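Local atomic coordinates of mandelate racemase/muconate lactonizing enzyme-like protein (Roseovarius sp. TM1035, PDB entry 3RCY), a protein that binds magnesium and, as a member of the enolase superfamily, probably uses it to stabilise an enolate formed by removing a proton beside a carboxylate. Residues E49-V54 with I92-G97; G315-A320 with I368-A373. All blocks are in the same frame, centred on the assembly; numbering follows the deposited sequence. Where two conformers were deposited one is given.

In the fold
From the N terminus the chain lays down the antiparallel sheet of strands 4-12, 24-31 and 36-41, then enters helix 48-63. Contact 1 closes the first loop, bringing helix 89-110 back against that helix across 37 residues and so joining two helices of the N-terminal domain. The parallel strands and helices of the barrel domain follow. Contact 2 closes a loop of 47 residues late in the chain, well after contact 1, so the two loops run in series and neither nest nor cross. It ties helix 316-327 to the segment leading into helix 372-376, both beside the N-terminal sheet. The contact centres lie 18 Å apart, and their nearest atoms about 7 Å.

Contact 1: residues E49-V54 with I92-G97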
loop_
_atom_site.group_PDB
_atom_site.type_symbol
_atom_site.label_atom_id
_atom_site.label_comp_id
_atom_site.label_asym_id
_atom_site.label_seq_id
_atom_site.Cartn_x
_atom_site.Cartn_y
_atom_site.Cartn_z
ATOM N N GLU A 49 46.636 -7.875 1.517
ATOM C CA GLU A 49 47.614 -6.796 1.641
ATOM C C GLU A 49 46.931 -5.426 1.635
ATOM O O GLU A 49 47.290 -4.554 2.431
ATOM C CB GLU A 49 48.729 -6.918 0.598
ATOM C CG GLU A 49 49.609 -8.148 0.823
ATOM C CD GLU A 49 50.025 -8.304 2.281
ATOM O OE1 GLU A 49 49.663 -9.326 2.908
ATOM O OE2 GLU A 49 50.702 -7.393 2.807
ATOM N N ALA A 50 45.926 -5.254 0.774
ATOM C CA ALA A 50 45.136 -4.030 0.756
ATOM C C ALA A 50 44.318 -3.904 2.051
ATOM O O ALA A 50 44.198 -2.818 2.613
ATOM C CB ALA A 50 44.222 -3.994 -0.462
ATOM N N MET A 51 43.782 -5.026 2.529
ATOM C CA MET A 51 43.044 -5.040 3.792
ATOM C C MET A 51 43.901 -4.623 4.989
ATOM O O MET A 51 43.414 -3.934 5.880
ATOM C CB MET A 51 42.363 -6.393 4.030
ATOM C CG MET A 51 41.032 -6.544 3.271
ATOM S SD MET A 51 39.895 -5.109 3.336
ATOM C CE MET A 51 39.554 -4.917 5.095
ATOM N N ARG A 52 45.179 -5.004 4.989
ATOM C CA ARG A 52 46.111 -4.539 6.024
ATOM C C ARG A 52 46.147 -3.014 6.110
ATOM O O ARG A 52 46.042 -2.443 7.199
ATOM C CB ARG A 52 47.529 -5.044 5.769
ATOM C CG ARG A 52 47.826 -6.422 6.280
ATOM C CD ARG A 52 49.322 -6.757 6.077
ATOM N NE ARG A 52 49.492 -8.184 5.828
ATOM C CZ ARG A 52 49.689 -9.096 6.776
ATOM N NH1 ARG A 52 49.762 -8.737 8.057
ATOM N NH2 ARG A 52 49.829 -10.372 6.435
ATOM N N ALA A 53 46.302 -2.363 4.960
ATOM C CA ALA A 53 46.369 -0.905 4.913
ATOM C C ALA A 53 45.054 -0.285 5.402
ATOM O O ALA A 53 45.074 0.704 6.124
ATOM C CB ALA A 53 46.718 -0.418 3.508
ATOM N N VAL A 54 43.925 -0.886 5.025
ATOM C CA VAL A 54 42.604 -0.387 5.444
ATOM C C VAL A 54 42.446 -0.496 6.963
ATOM O O VAL A 54 42.047 0.474 7.627
ATOM C CB VAL A 54 41.449 -1.137 4.716
ATOM C CG1 VAL A 54 40.074 -0.815 5.349
ATOM C CG2 VAL A 54 41.451 -0.797 3.223
ATOM N N ILE A 92 33.980 -1.105 7.217
ATOM C CA ILE A 92 33.245 -1.686 8.348
ATOM C C ILE A 92 33.734 -3.118 8.617
ATOM O O ILE A 92 33.766 -3.564 9.770
ATOM C CB ILE A 92 31.706 -1.599 8.147
ATOM C CG1 ILE A 92 31.242 -0.130 8.081
ATOM C CG2 ILE A 92 30.956 -2.338 9.239
ATOM C CD1 ILE A 92 31.478 0.696 9.366
ATOM N N GLY A 93 34.156 -3.821 7.561
ATOM C CA GLY A 93 34.850 -5.106 7.733
ATOM C C GLY A 93 36.084 -4.947 8.608
ATOM O O GLY A 93 36.329 -5.747 9.526
ATOM N N ALA A 94 36.862 -3.903 8.324
ATOM C CA ALA A 94 38.022 -3.555 9.140
ATOM C C ALA A 94 37.611 -3.266 10.584
ATOM O O ALA A 94 38.123 -3.896 11.520
ATOM C CB ALA A 94 38.783 -2.368 8.531
ATOM N N PHE A 95 36.682 -2.326 10.766
ATOM C CA PHE A 95 36.193 -2.001 12.105
ATOM C C PHE A 95 35.700 -3.218 12.896
ATOM O O PHE A 95 36.001 -3.338 14.088
ATOM C CB PHE A 95 35.084 -0.941 12.084
ATOM C CG PHE A 95 34.472 -0.694 13.444
ATOM C CD1 PHE A 95 35.193 -0.024 14.436
ATOM C CD2 PHE A 95 33.197 -1.171 13.754
ATOM C CE1 PHE A 95 34.644 0.183 15.709
ATOM C CE2 PHE A 95 32.645 -0.962 15.024
ATOM C CZ PHE A 95 33.376 -0.283 16.003
ATOM N N SER A 96 34.918 -4.084 12.252
ATOM C CA SER A 96 34.255 -5.199 12.956
ATOM C C SER A 96 35.236 -6.101 13.709
ATOM O O SER A 96 35.008 -6.455 14.873
ATOM C CB SER A 96 33.430 -6.044 11.984
ATOM O OG SER A 96 32.463 -5.268 11.298
ATOM N N GLY A 97 36.321 -6.479 13.034
ATOM C CA GLY A 97 37.369 -7.281 13.645
ATOM C C GLY A 97 38.002 -6.583 14.833
ATOM O O GLY A 97 38.250 -7.207 15.860
#
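Val54 and Ala94 face each other, both side chains setting off toward the opposing helix across the gap between helices 48-63 and 89-110. Val54 touches with one branch: CG1 ends 3.8 Å from Ala94 CB, and chi1 of 169° brings it there by placing this methyl anti to the backbone N. Met51, one turn earlier, arrives differently. Its first bond does not point at the other helix, but chi2 of -45° and chi3 of -60° fold the chain back, and the terminal methyl CE comes 4.3 Å from Ala94 CB and equally close to Ala94 N. Ala94 thus presents a single methyl to two partners from successive turns of helix 48-63. With only a methyl at Ala94, the backbones come close, Val54 CA lying 6.7 Å from Ala94 CA. This is helix-on-helix packing in the N-terminal capping domain of the enolase superfamily, a three-stranded sheet followed by helices; Ile55 and Val58 extend the surface over Ala94. Helix 48-63 also meets a second subunit: Ala50 and Ala53 pack on Ala53 and Ala50 of that neighbour, and Val54 on its Val46. Within helix 89-110, Ser96 OG donates to Ile92 O at 2.6 Å from above its carbonyl plane, and Ser96 N reaches that oxygen from the opposite face.

Contact 2: residues G315-A320 with I368-A373; sequences GPVEWA and IEVDEA
Apolar contacts alone join the two segments, and Ile368 makes two of the three. Its branches divide the work: CG2 lies 3.8 Å from Ala320 CB, and CD1 reaches to 4.1 Å from Val317 CG2. With chi1 of 58°, CG1 sits between the backbone N and the carbonyl carbon, and an extended chi2 of 175° carries CD1 out to the valine. Val317 meets the partner segment through CG2, the methyl anti to its carbonyl carbon, which also lies 4.0 Å from Val370 CG2. This one methyl is therefore shared between two residues of a nearly extended segment. The side chain of Val317 crosses those of Ile368 and Val370 at about a right angle. Helix 316-327 belongs to the barrel domain of the enolase fold, a modified TIM barrel, and here the late chain segment packs on the start of the helix, next to the N-terminal domain: Val317 also touches Leu26 and Glu40, and Val370 touches Trp38, all of that domain's sheet. Hydrogen bonds fix the two segments separately. At the start of the helix, where Gly315 is the N-cap, the carboxylate of Glu40 accepts from Gly315 N and Glu318 N. Asp371, the centre of an inverse gamma turn, caps helix 372-376 with OD1 bonded to Leu374 N; Glu372 N is weakly bonded to Val370 O at 3.0 Å. Salt bridges join Glu369 to Lys348, and Glu372 to Lys28 and Arg376.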
loop_
_atom_site.group_PDB
_atom_site.type_symbol
_atom_site.label_atom_id
_atom_site.label_comp_id
_atom_site.label_asym_id
_atom_site.label_seq_id
_atom_site.Cartn_x
_atom_site.Cartn_y
_atom_site.Cartn_z
ATOM N N GLY A 315 37.439 -18.114 10.523
ATOM C CA GLY A 315 38.169 -18.758 11.613
ATOM C C GLY A 315 37.427 -18.813 12.936
ATOM O O GLY A 315 36.298 -18.316 13.052
ATOM N N PRO A 316 38.063 -19.430 13.948
ATOM C CA PRO A 316 37.459 -19.683 15.253
ATOM C C PRO A 316 37.347 -18.435 16.134
ATOM O O PRO A 316 36.656 -18.468 17.155
ATOM C CB PRO A 316 38.428 -20.684 15.886
ATOM C CG PRO A 316 39.754 -20.364 15.250
ATOM C CD PRO A 316 39.412 -20.019 13.839
ATOM N N VAL A 317 38.040 -17.363 15.763
ATOM C CA VAL A 317 37.959 -16.106 16.507
ATOM C C VAL A 317 36.626 -15.425 16.213
ATOM O O VAL A 317 35.911 -15.032 17.136
ATOM C CB VAL A 317 39.157 -15.147 16.203
ATOM C CG1 VAL A 317 38.934 -13.781 16.849
ATOM C CG2 VAL A 317 40.470 -15.752 16.707
ATOM N N GLU A 318 36.275 -15.299 14.933
ATOM C CA GLU A 318 34.948 -14.793 14.598
ATOM C C GLU A 318 33.868 -15.703 15.188
ATOM O O GLU A 318 32.840 -15.228 15.656
ATOM C CB GLU A 318 34.748 -14.646 13.090
ATOM C CG GLU A 318 33.515 -13.805 12.776
ATOM C CD GLU A 318 33.005 -13.973 11.362
ATOM O OE1 GLU A 318 32.898 -15.128 10.882
ATOM O OE2 GLU A 318 32.681 -12.944 10.738
ATOM N N TRP A 319 34.121 -17.010 15.186
ATOM C CA TRP A 319 33.173 -17.962 15.756
ATOM C C TRP A 319 32.968 -17.744 17.256
ATOM O O TRP A 319 31.856 -17.882 17.747
ATOM C CB TRP A 319 33.621 -19.394 15.482
ATOM C CG TRP A 319 32.625 -20.425 15.895
ATOM C CD1 TRP A 319 31.334 -20.562 15.445
ATOM C CD2 TRP A 319 32.833 -21.478 16.836
ATOM N NE1 TRP A 319 30.733 -21.637 16.055
ATOM C CE2 TRP A 319 31.629 -22.220 16.910
ATOM C CE3 TRP A 319 33.921 -21.869 17.630
ATOM C CZ2 TRP A 319 31.487 -23.333 17.743
ATOM C CZ3 TRP A 319 33.773 -22.976 18.465
ATOM C CH2 TRP A 319 32.568 -23.694 18.509
ATOM N N ALA A 320 34.040 -17.418 17.979
ATOM C CA ALA A 320 33.922 -17.105 19.409
ATOM C C ALA A 320 33.025 -15.885 19.638
ATOM O O ALA A 320 32.199 -15.885 20.556
ATOM C CB ALA A 320 35.292 -16.896 20.048
ATOM N N ILE A 368 39.047 -17.433 24.892
ATOM C CA ILE A 368 39.904 -18.164 23.963
ATOM C C ILE A 368 41.378 -17.906 24.253
ATOM O O ILE A 368 41.743 -16.850 24.780
ATOM C CB ILE A 368 39.578 -17.833 22.476
ATOM C CG1 ILE A 368 39.727 -16.331 22.190
ATOM C CG2 ILE A 368 38.159 -18.318 22.123
ATOM C CD1 ILE A 368 39.526 -15.939 20.704
ATOM N N GLU A 369 42.213 -18.893 23.933
ATOM C CA GLU A 369 43.652 -18.699 23.907
ATOM C C GLU A 369 44.105 -18.895 22.471
ATOM O O GLU A 369 44.141 -20.019 21.969
ATOM C CB GLU A 369 44.367 -19.681 24.847
ATOM C CG GLU A 369 45.766 -19.218 25.240
ATOM C CD GLU A 369 46.560 -20.268 26.006
ATOM O OE1 GLU A 369 45.960 -21.037 26.791
ATOM O OE2 GLU A 369 47.798 -20.313 25.818
ATOM N N VAL A 370 44.420 -17.793 21.803
ATOM C CA VAL A 370 44.806 -17.843 20.407
ATOM C C VAL A 370 46.250 -18.324 20.293
ATOM O O VAL A 370 47.153 -17.786 20.944
ATOM C CB VAL A 370 44.604 -16.487 19.692
ATOM C CG1 VAL A 370 45.126 -16.544 18.259
ATOM C CG2 VAL A 370 43.124 -16.119 19.675
ATOM N N ASP A 371 46.455 -19.360 19.489
ATOM C CA ASP A 371 47.802 -19.828 19.223
ATOM C C ASP A 371 48.446 -18.950 18.154
ATOM O O ASP A 371 48.396 -19.258 16.954
ATOM C CB ASP A 371 47.813 -21.301 18.819
ATOM C CG ASP A 371 49.202 -21.907 18.901
ATOM O OD1 ASP A 371 50.197 -21.170 18.727
ATOM O OD2 ASP A 371 49.300 -23.118 19.148
ATOM N N GLU A 372 49.051 -17.853 18.608
ATOM C CA GLU A 372 49.683 -16.889 17.715
ATOM C C GLU A 372 50.809 -17.512 16.893
ATOM O O GLU A 372 50.918 -17.249 15.699
ATOM C CB GLU A 372 50.202 -15.676 18.493
ATOM C CG GLU A 372 50.766 -14.587 17.583
ATOM C CD GLU A 372 51.108 -13.313 18.317
ATOM O OE1 GLU A 372 50.593 -13.098 19.438
ATOM O OE2 GLU A 372 51.892 -12.518 17.757
ATOM N N ALA A 373 51.633 -18.341 17.533
ATOM C CA ALA A 373 52.737 -19.017 16.849
ATOM C C ALA A 373 52.247 -19.889 15.682
ATOM O O ALA A 373 52.832 -19.870 14.598
ATOM C CB ALA A 373 53.579 -19.842 17.842
#